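Long-range contact in catechol 2,3-dioxygenase (Pseudomonas sp. KL28, PDB 3HPY), which probably cleaves the ring of catechol with molecular oxygen at an iron(II) centre, giving 2-hydroxy-6-oxohexa-2,4-dienoate, in the degradation of aromatic hydrocarbons: residues C[11-22]-C[57-68]. Sequence-based numbering, arbitrary orientation.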
ATOM      1  N   HIS C  11     -21.138   0.743 -20.919  1.00 29.24           N
ATOM      2  CA  HIS C  11     -22.045  -0.009 -20.071  1.00 30.62           C
ATOM      3  C   HIS C  11     -22.100  -1.497 -20.407  1.00 31.04           C
ATOM      4  O   HIS C  11     -21.784  -1.910 -21.527  1.00 30.85           O
ATOM      5  CB  HIS C  11     -23.451   0.611 -20.161  1.00 30.96           C
ATOM      6  CG  HIS C  11     -24.029   0.618 -21.544  1.00 32.54           C
ATOM      7  ND1 HIS C  11     -24.868   1.617 -21.995  1.00 34.89           N
ATOM      8  CD2 HIS C  11     -23.920  -0.266 -22.563  1.00 31.49           C
ATOM      9  CE1 HIS C  11     -25.247   1.346 -23.231  1.00 32.79           C
ATOM     10  NE2 HIS C  11     -24.686   0.209 -23.599  1.00 31.58           N
ATOM     11  N   ALA C  12     -22.491  -2.303 -19.426  1.00 31.23           N
ATOM     12  CA  ALA C  12     -22.618  -3.739 -19.627  1.00 32.51           C
ATOM     13  C   ALA C  12     -24.013  -4.186 -19.192  1.00 34.30           C
ATOM     14  O   ALA C  12     -24.376  -4.032 -18.029  1.00 34.86           O
ATOM     15  CB  ALA C  12     -21.562  -4.480 -18.820  1.00 32.39           C
ATOM     16  N   GLN C  13     -24.807  -4.721 -20.117  1.00 34.50           N
ATOM     17  CA  GLN C  13     -26.138  -5.193 -19.746  1.00 35.65           C
ATOM     18  C   GLN C  13     -26.022  -6.675 -19.420  1.00 35.15           C
ATOM     19  O   GLN C  13     -25.805  -7.500 -20.310  1.00 34.76           O
ATOM     20  CB  GLN C  13     -27.144  -4.987 -20.882  1.00 37.29           C
ATOM     21  CG  GLN C  13     -28.541  -5.531 -20.561  1.00 38.48           C
ATOM     22  CD  GLN C  13     -29.481  -4.479 -20.001  1.00 38.60           C
ATOM     23  OE1 GLN C  13     -30.126  -3.742 -20.750  1.00 36.26           O
ATOM     24  NE2 GLN C  13     -29.557  -4.398 -18.676  1.00 40.32           N
ATOM     25  N   VAL C  14     -26.160  -6.994 -18.136  1.00 34.65           N
ATOM     26  CA  VAL C  14     -26.045  -8.364 -17.646  1.00 35.06           C
ATOM     27  C   VAL C  14     -27.357  -8.815 -17.005  1.00 35.79           C
ATOM     28  O   VAL C  14     -28.059  -8.029 -16.365  1.00 35.91           O
ATOM     29  CB  VAL C  14     -24.893  -8.475 -16.603  1.00 33.52           C
ATOM     30  CG1 VAL C  14     -24.824  -9.887 -16.031  1.00 34.41           C
ATOM     31  CG2 VAL C  14     -23.569  -8.119 -17.256  1.00 33.24           C
ATOM     32  N   ARG C  15     -27.674 -10.089 -17.186  1.00 36.53           N
ATOM     33  CA  ARG C  15     -28.895 -10.668 -16.648  1.00 37.24           C
ATOM     34  C   ARG C  15     -28.631 -11.554 -15.431  1.00 36.35           C
ATOM     35  O   ARG C  15     -27.696 -12.343 -15.420  1.00 35.84           O
ATOM     36  CB  ARG C  15     -29.594 -11.470 -17.746  1.00 36.89           C
ATOM     37  CG  ARG C  15     -28.645 -12.225 -18.671  1.00 38.05           C
ATOM     38  CD  ARG C  15     -29.433 -13.070 -19.664  1.00 36.84           C
ATOM     39  NE  ARG C  15     -28.613 -14.071 -20.344  1.00 37.85           N
ATOM     40  CZ  ARG C  15     -27.874 -13.837 -21.424  1.00 37.08           C
ATOM     41  NH1 ARG C  15     -27.844 -12.628 -21.971  1.00 37.20           N
ATOM     42  NH2 ARG C  15     -27.161 -14.821 -21.955  1.00 36.79           N
ATOM     43  N   VAL C  16     -29.451 -11.404 -14.400  1.00 37.66           N
ATOM     44  CA  VAL C  16     -29.304 -12.202 -13.190  1.00 40.15           C
ATOM     45  C   VAL C  16     -30.566 -13.035 -12.961  1.00 41.58           C
ATOM     46  O   VAL C  16     -31.660 -12.647 -13.374  1.00 40.67           O
ATOM     47  CB  VAL C  16     -29.061 -11.311 -11.950  1.00 39.82           C
ATOM     48  CG1 VAL C  16     -27.672 -10.688 -12.013  1.00 41.21           C
ATOM     49  CG2 VAL C  16     -30.116 -10.233 -11.878  1.00 38.63           C
ATOM     50  N   LEU C  17     -30.404 -14.182 -12.311  1.00 43.14           N
ATOM     51  CA  LEU C  17     -31.522 -15.079 -12.023  1.00 44.69           C
ATOM     52  C   LEU C  17     -32.492 -14.461 -11.011  1.00 46.32           C
ATOM     53  O   LEU C  17     -33.708 -14.624 -11.131  1.00 46.64           O
ATOM     54  CB  LEU C  17     -30.993 -16.404 -11.476  1.00 44.29           C
ATOM     55  CG  LEU C  17     -29.834 -17.057 -12.240  1.00 45.20           C
ATOM     56  CD1 LEU C  17     -29.305 -18.253 -11.459  1.00 44.57           C
ATOM     57  CD2 LEU C  17     -30.302 -17.480 -13.620  1.00 45.70           C
ATOM     58  N   ASN C  18     -31.952 -13.771 -10.007  1.00 46.97           N
ATOM     59  CA  ASN C  18     -32.776 -13.128  -8.987  1.00 48.59           C
ATOM     60  C   ASN C  18     -32.428 -11.649  -8.911  1.00 49.22           C
ATOM     61  O   ASN C  18     -31.385 -11.263  -8.382  1.00 49.72           O
ATOM     62  CB  ASN C  18     -32.554 -13.776  -7.617  1.00 48.45           C
ATOM     63  CG  ASN C  18     -33.547 -13.289  -6.570  1.00 49.32           C
ATOM     64  OD1 ASN C  18     -33.700 -12.086  -6.338  1.00 47.65           O
ATOM     65  ND2 ASN C  18     -34.226 -14.228  -5.928  1.00 50.99           N
ATOM     66  N   LEU C  19     -33.321 -10.825  -9.439  1.00 50.37           N
ATOM     67  CA  LEU C  19     -33.118  -9.384  -9.458  1.00 50.53           C
ATOM     68  C   LEU C  19     -32.868  -8.817  -8.064  1.00 50.67           C
ATOM     69  O   LEU C  19     -31.909  -8.072  -7.857  1.00 51.08           O
ATOM     70  CB  LEU C  19     -34.333  -8.700 -10.082  1.00 50.09           C
ATOM     71  CG  LEU C  19     -34.054  -7.655 -11.160  1.00 49.80           C
ATOM     72  CD1 LEU C  19     -35.371  -7.059 -11.634  1.00 51.20           C
ATOM     73  CD2 LEU C  19     -33.151  -6.575 -10.618  1.00 49.31           C
ATOM     74  N   GLU C  20     -33.729  -9.168  -7.113  1.00 50.08           N
ATOM     75  CA  GLU C  20     -33.592  -8.671  -5.746  1.00 50.02           C
ATOM     76  C   GLU C  20     -32.223  -8.899  -5.146  1.00 48.18           C
ATOM     77  O   GLU C  20     -31.618  -7.973  -4.611  1.00 47.57           O
ATOM     78  CB  GLU C  20     -34.641  -9.296  -4.826  1.00 52.00           C
ATOM     79  CG  GLU C  20     -35.919  -8.496  -4.758  1.00 54.77           C
ATOM     80  CD  GLU C  20     -36.572  -8.342  -6.112  1.00 56.53           C
ATOM     81  OE1 GLU C  20     -37.182  -7.276  -6.354  1.00 58.02           O
ATOM     82  OE2 GLU C  20     -36.485  -9.288  -6.930  1.00 57.32           O
ATOM     83  N   GLU C  21     -31.722 -10.124  -5.216  1.00 46.62           N
ATOM     84  CA  GLU C  21     -30.423 -10.341  -4.628  1.00 45.80           C
ATOM     85  C   GLU C  21     -29.317  -9.767  -5.515  1.00 44.46           C
ATOM     86  O   GLU C  21     -28.204  -9.527  -5.049  1.00 43.99           O
ATOM     87  CB  GLU C  21     -30.224 -11.827  -4.248  1.00 47.19           C
ATOM     88  CG  GLU C  21     -30.149 -12.862  -5.346  1.00 50.12           C
ATOM     89  CD  GLU C  21     -30.174 -14.295  -4.788  1.00 51.65           C
ATOM     90  OE1 GLU C  21     -29.504 -14.566  -3.768  1.00 52.84           O
ATOM     91  OE2 GLU C  21     -30.858 -15.156  -5.379  1.00 51.92           O
ATOM     92  N   GLY C  22     -29.642  -9.503  -6.780  1.00 42.35           N
ATOM     93  CA  GLY C  22     -28.676  -8.899  -7.679  1.00 39.49           C
ATOM     94  C   GLY C  22     -28.562  -7.426  -7.306  1.00 38.16           C
ATOM     95  O   GLY C  22     -27.476  -6.847  -7.337  1.00 37.89           O
ATOM     96  N   ILE C  57     -26.031  -2.483 -15.847  1.00 31.91           N
ATOM     97  CA  ILE C  57     -27.473  -2.648 -15.720  1.00 33.79           C
ATOM     98  C   ILE C  57     -27.853  -4.125 -15.671  1.00 33.43           C
ATOM     99  O   ILE C  57     -27.432  -4.913 -16.519  1.00 33.46           O
ATOM    100  CB  ILE C  57     -28.237  -1.985 -16.902  1.00 33.54           C
ATOM    101  CG1 ILE C  57     -27.682  -0.586 -17.197  1.00 34.30           C
ATOM    102  CG2 ILE C  57     -29.694  -1.816 -16.528  1.00 36.63           C
ATOM    103  CD1 ILE C  57     -26.636  -0.545 -18.285  1.00 31.14           C
ATOM    104  N   ILE C  58     -28.652  -4.497 -14.677  1.00 33.76           N
ATOM    105  CA  ILE C  58     -29.064  -5.883 -14.549  1.00 35.36           C
ATOM    106  C   ILE C  58     -30.532  -6.073 -14.892  1.00 36.71           C
ATOM    107  O   ILE C  58     -31.355  -5.164 -14.722  1.00 34.97           O
ATOM    108  CB  ILE C  58     -28.790  -6.428 -13.130  1.00 36.21           C
ATOM    109  CG1 ILE C  58     -29.256  -5.421 -12.083  1.00 34.58           C
ATOM    110  CG2 ILE C  58     -27.306  -6.721 -12.974  1.00 37.53           C
ATOM    111  CD1 ILE C  58     -29.291  -5.963 -10.683  1.00 31.09           C
ATOM    112  N   ARG C  59     -30.841  -7.269 -15.380  1.00 37.82           N
ATOM    113  CA  ARG C  59     -32.193  -7.633 -15.783  1.00 40.85           C
ATOM    114  C   ARG C  59     -32.473  -9.092 -15.414  1.00 42.45           C
ATOM    115  O   ARG C  59     -31.733  -9.992 -15.824  1.00 43.40           O
ATOM    116  CB  ARG C  59     -32.337  -7.444 -17.294  1.00 40.78           C
ATOM    117  CG  ARG C  59     -33.656  -7.918 -17.876  1.00 41.35           C
ATOM    118  CD  ARG C  59     -33.722  -7.627 -19.379  1.00 41.24           C
ATOM    119  NE  ARG C  59     -32.776  -8.421 -20.164  1.00 37.88           N
ATOM    120  CZ  ARG C  59     -33.024  -9.643 -20.622  1.00 37.81           C
ATOM    121  NH1 ARG C  59     -34.194 -10.221 -20.373  1.00 37.58           N
ATOM    122  NH2 ARG C  59     -32.110 -10.286 -21.338  1.00 36.88           N
ATOM    123  N   GLU C  60     -33.538  -9.323 -14.648  1.00 43.91           N
ATOM    124  CA  GLU C  60     -33.893 -10.680 -14.233  1.00 45.33           C
ATOM    125  C   GLU C  60     -34.280 -11.505 -15.446  1.00 46.02           C
ATOM    126  O   GLU C  60     -35.382 -11.367 -15.973  1.00 47.78           O
ATOM    127  CB  GLU C  60     -35.058 -10.666 -13.235  1.00 44.92           C
ATOM    128  CG  GLU C  60     -35.392 -12.051 -12.680  1.00 44.75           C
ATOM    129  CD  GLU C  60     -36.528 -12.041 -11.675  1.00 44.30           C
ATOM    130  OE1 GLU C  60     -36.407 -11.371 -10.629  1.00 43.90           O
ATOM    131  OE2 GLU C  60     -37.547 -12.712 -11.932  1.00 45.26           O
ATOM    132  N   ALA C  61     -33.372 -12.364 -15.891  1.00 45.93           N
ATOM    133  CA  ALA C  61     -33.650 -13.192 -17.050  1.00 46.27           C
ATOM    134  C   ALA C  61     -33.687 -14.664 -16.686  1.00 46.74           C
ATOM    135  O   ALA C  61     -33.266 -15.068 -15.602  1.00 46.47           O
ATOM    136  CB  ALA C  61     -32.614 -12.947 -18.128  1.00 45.53           C
ATOM    137  N   ASP C  62     -34.199 -15.464 -17.610  1.00 47.14           N
ATOM    138  CA  ASP C  62     -34.307 -16.894 -17.403  1.00 47.13           C
ATOM    139  C   ASP C  62     -32.923 -17.516 -17.203  1.00 45.88           C
ATOM    140  O   ASP C  62     -32.793 -18.574 -16.583  1.00 45.40           O
ATOM    141  CB  ASP C  62     -35.016 -17.528 -18.600  1.00 48.67           C
ATOM    142  CG  ASP C  62     -35.514 -18.922 -18.303  1.00 50.97           C
ATOM    143  OD1 ASP C  62     -36.159 -19.525 -19.192  1.00 50.94           O
ATOM    144  OD2 ASP C  62     -35.259 -19.412 -17.177  1.00 51.18           O
ATOM    145  N   THR C  63     -31.892 -16.854 -17.722  1.00 44.26           N
ATOM    146  CA  THR C  63     -30.519 -17.345 -17.595  1.00 43.49           C
ATOM    147  C   THR C  63     -29.550 -16.206 -17.293  1.00 41.49           C
ATOM    148  O   THR C  63     -29.921 -15.034 -17.359  1.00 41.09           O
ATOM    149  CB  THR C  63     -30.046 -18.048 -18.891  1.00 44.63           C
ATOM    150  OG1 THR C  63     -28.713 -18.541 -18.706  1.00 47.69           O
ATOM    151  CG2 THR C  63     -30.040 -17.072 -20.058  1.00 45.25           C
ATOM    152  N   ALA C  64     -28.309 -16.555 -16.961  1.00 38.96           N
ATOM    153  CA  ALA C  64     -27.279 -15.558 -16.661  1.00 37.17           C
ATOM    154  C   ALA C  64     -26.413 -15.262 -17.892  1.00 35.49           C
ATOM    155  O   ALA C  64     -26.468 -15.976 -18.895  1.00 32.21           O
ATOM    156  CB  ALA C  64     -26.398 -16.043 -15.501  1.00 35.93           C
ATOM    157  N   GLY C  65     -25.611 -14.204 -17.807  1.00 35.03           N
ATOM    158  CA  GLY C  65     -24.746 -13.845 -18.920  1.00 32.89           C
ATOM    159  C   GLY C  65     -24.875 -12.390 -19.312  1.00 32.16           C
ATOM    160  O   GLY C  65     -25.449 -11.592 -18.576  1.00 32.92           O
ATOM    161  N   ILE C  66     -24.359 -12.042 -20.484  1.00 32.12           N
ATOM    162  CA  ILE C  66     -24.424 -10.664 -20.949  1.00 31.73           C
ATOM    163  C   ILE C  66     -25.318 -10.478 -22.172  1.00 31.65           C
ATOM    164  O   ILE C  66     -25.268 -11.267 -23.109  1.00 31.96           O
ATOM    165  CB  ILE C  66     -23.015 -10.137 -21.301  1.00 31.79           C
ATOM    166  CG1 ILE C  66     -23.108  -8.681 -21.760  1.00 32.56           C
ATOM    167  CG2 ILE C  66     -22.389 -11.003 -22.395  1.00 30.18           C
ATOM    168  CD1 ILE C  66     -21.771  -8.010 -21.917  1.00 33.40           C
ATOM    169  N   ASP C  67     -26.145  -9.436 -22.152  1.00 32.62           N
ATOM    170  CA  ASP C  67     -27.005  -9.145 -23.293  1.00 32.92           C
ATOM    171  C   ASP C  67     -26.167  -8.370 -24.302  1.00 32.14           C
ATOM    172  O   ASP C  67     -26.084  -8.731 -25.474  1.00 32.18           O
ATOM    173  CB  ASP C  67     -28.218  -8.303 -22.881  1.00 33.85           C
ATOM    174  CG  ASP C  67     -29.157  -9.044 -21.942  1.00 37.29           C
ATOM    175  OD1 ASP C  67     -29.299 -10.276 -22.094  1.00 36.28           O
ATOM    176  OD2 ASP C  67     -29.766  -8.392 -21.060  1.00 37.05           O
ATOM    177  N   PHE C  68     -25.523  -7.309 -23.831  1.00 31.62           N
ATOM    178  CA  PHE C  68     -24.703  -6.488 -24.708  1.00 30.14           C
ATOM    179  C   PHE C  68     -23.699  -5.627 -23.947  1.00 29.86           C
ATOM    180  O   PHE C  68     -23.829  -5.416 -22.740  1.00 29.90           O
ATOM    181  CB  PHE C  68     -25.608  -5.611 -25.583  1.00 29.92           C
ATOM    182  CG  PHE C  68     -26.557  -4.753 -24.808  1.00 29.34           C
ATOM    183  CD1 PHE C  68     -26.157  -3.508 -24.325  1.00 28.05           C
ATOM    184  CD2 PHE C  68     -27.862  -5.184 -24.568  1.00 28.92           C
ATOM    185  CE1 PHE C  68     -27.042  -2.698 -23.613  1.00 29.08           C
ATOM    186  CE2 PHE C  68     -28.759  -4.382 -23.854  1.00 28.52           C
ATOM    187  CZ  PHE C  68     -28.347  -3.132 -23.375  1.00 29.06           C
TER
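Gln13 lays its CB over one face of the Phe68 ring, a CH-pi contact 3.4 Å from the centroid, while His11 NE2 meets the ring edge near its plane, the imidazole being held through ND1 by Lys124. The Arg15 guanidinium has the Gly65–Ile66 backbone over one face and Asp67 OD1 at its edge. These groups belong to the N-terminal VOC (glyoxalase-like) module of an extradiol dioxygenase, where strand 9-16 runs between two neighbours of its mixed sheet, parallel to 56-60 and antiparallel to 65-73. On the parallel side Val14 N donates to Ile57 O and Val14 O accepts from Arg59 N; on the other, Gln13 N donates to Phe68 O. Asp67 and Phe68 both face Gln13, a classic beta bulge, and Asp67 N still reaches Gln13 O at 2.7 Å. Gln13, with CG anti to its N (chi1 177°), bends at chi2 to bring NE2 back toward Ile57 O, a weak bond, while OE1 is held by Arg42. Arg15 is extended from CG to NE, passing Ala61 CB and Thr63 before NH1 bridges to Asp67 OD1 (2.8 Å) on the anti side, well out of the carboxylate plane. Arg59 NE donates to Asp67 OD2 from the syn side, likewise tilted out of that plane, so two arginines share one carboxylate and probably stabilise its negative charge. Beyond the strands, Asn18 OD1 caps helix 19-29 through Glu21 N. Ile58 CD1 packs against the start of that helix, 3.9 Å from Leu19 CD2, and the extended chain of Glu60 carries OE1 to within 3.4 Å of Leu19 N, a weak bond.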